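Local coordinates for TetR transcriptional regulator (Chloroflexus aurantiacus, PDB 3QBM), which probably regulates transcription as a DNA-binding homodimer of the TetR family, and binds a magnesium ion outside its helix-turn-helix, at residues A110-S113 against D114-P118. Numbering follows the deposited sequence.
Sequences AIES and DDTNP. With MG (magnesium ion), chain C.
The D114 carboxylate has the carbonyl oxygen of A110 over one face, A110 O standing 3.1 Å from CG, while magnesium lies close to its plane at the OD1 end. Only OD1 binds the metal, at 2.1 Å; OD2 instead accepts a hydrogen bond from water 2, a ligand of the same ion. I111 O, 2.0 Å from magnesium, sits next to OD1 in an octahedron completed by four waters. A chi1 of 55° swings CG back over the helix end, and D114 N donates to A110 O as well. In the TetR-type C-terminal domain this is the junction of helix 105-113 with helix 118-144: T116 N and N117 N both bond to S113 O from the same face of its plane, and N117 OD1 then N-caps the next helix through L120 N. T116 OG1 donates to E112 O at 2.6 Å, tilted 34° from the carbonyl plane, and water 1 grips the same oxygen. A valine in place of T116 would probably leave E112 O without its hydroxyl donor, relying on the metal-bound water. D115 OD2 takes a hydrogen bond from water 3 and forms a salt bridge with R173 of the second subunit.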
loop_
_atom_site.group_PDB
_atom_site.type_symbol
_atom_site.label_atom_id
_atom_site.label_comp_id
_atom_site.label_asym_id
_atom_site.label_seq_id
_atom_site.Cartn_x
_atom_site.Cartn_y
_atom_site.Cartn_z
ATOM N N ALA A 110 5.909 2.899 4.382
ATOM C CA ALA A 110 4.795 2.645 5.274
ATOM C C ALA A 110 4.680 1.168 5.580
ATOM O O ALA A 110 4.531 0.815 6.733
ATOM C CB ALA A 110 3.453 3.125 4.662
ATOM N N ILE A 111 4.657 0.328 4.540
ATOM C CA ILE A 111 4.474 -1.102 4.744
ATOM C C ILE A 111 5.596 -1.708 5.605
ATOM O O ILE A 111 5.342 -2.544 6.472
ATOM C CB ILE A 111 4.310 -1.865 3.407
ATOM C CG1 ILE A 111 2.846 -1.856 2.955
ATOM C CG2 ILE A 111 4.742 -3.331 3.526
ATOM C CD1 ILE A 111 2.186 -0.556 2.996
ATOM N N GLU A 112 6.840 -1.273 5.393
ATOM C CA GLU A 112 7.937 -1.809 6.201
ATOM C C GLU A 112 7.947 -1.291 7.631
ATOM O O GLU A 112 8.112 -2.070 8.589
ATOM C CB GLU A 112 9.296 -1.502 5.577
ATOM C CG GLU A 112 10.441 -2.209 6.368
ATOM C CD GLU A 112 11.728 -2.416 5.583
ATOM O OE1 GLU A 112 11.885 -1.795 4.521
ATOM O OE2 GLU A 112 12.569 -3.240 6.023
ATOM N N SER A 113 7.776 0.021 7.778
ATOM C CA SER A 113 7.942 0.669 9.084
ATOM C C SER A 113 6.748 0.593 10.025
ATOM O O SER A 113 6.910 0.731 11.234
ATOM C CB SER A 113 8.309 2.146 8.903
ATOM O OG SER A 113 7.210 2.930 8.399
ATOM N N ASP A 114 5.540 0.415 9.490
ATOM C CA ASP A 114 4.371 0.571 10.328
ATOM C C ASP A 114 4.438 -0.283 11.627
ATOM O O ASP A 114 4.037 0.190 12.657
ATOM C CB ASP A 114 3.051 0.406 9.545
ATOM C CG ASP A 114 2.947 -0.909 8.781
ATOM O OD1 ASP A 114 3.860 -1.762 8.832
ATOM O OD2 ASP A 114 1.899 -1.092 8.120
ATOM N N ASP A 115 4.978 -1.497 11.584
ATOM C CA ASP A 115 5.028 -2.370 12.768
ATOM C C ASP A 115 6.471 -2.715 13.153
ATOM O O ASP A 115 6.725 -3.657 13.919
ATOM C CB ASP A 115 4.197 -3.645 12.507
ATOM C CG ASP A 115 2.735 -3.343 12.320
ATOM O OD1 ASP A 115 2.096 -3.065 13.338
ATOM O OD2 ASP A 115 2.199 -3.357 11.173
ATOM N N THR A 116 7.429 -1.951 12.632
ATOM C CA THR A 116 8.813 -2.221 12.947
ATOM C C THR A 116 9.610 -1.032 13.449
ATOM O O THR A 116 10.504 -1.216 14.264
ATOM C CB THR A 116 9.583 -2.835 11.763
ATOM O OG1 THR A 116 9.687 -1.923 10.656
ATOM C CG2 THR A 116 8.922 -4.122 11.305
ATOM N N ASN A 117 9.309 0.173 12.974
ATOM C CA ASN A 117 10.214 1.306 13.201
ATOM C C ASN A 117 9.480 2.613 13.490
ATOM O O ASN A 117 9.025 3.321 12.563
ATOM C CB ASN A 117 11.123 1.421 11.980
ATOM C CG ASN A 117 12.318 2.302 12.226
ATOM O OD1 ASN A 117 12.208 3.522 12.255
ATOM N ND2 ASN A 117 13.477 1.678 12.411
ATOM N N PRO A 118 9.312 2.926 14.778
ATOM C CA PRO A 118 8.658 4.156 15.184
ATOM C C PRO A 118 9.173 5.433 14.478
ATOM O O PRO A 118 8.379 6.306 14.135
ATOM C CB PRO A 118 8.950 4.205 16.681
ATOM C CG PRO A 118 8.934 2.765 17.078
ATOM C CD PRO A 118 9.574 2.044 15.937
HETATM MG MG MG C . 4.255 -3.614 7.804
HETATM O O HOH W 1 6.048 -3.700 9.194
HETATM O O HOH W 2 2.517 -3.308 6.704
HETATM O O HOH W 3 3.189 -4.643 9.343
HETATM O O HOH W 4 4.647 -5.275 6.786
#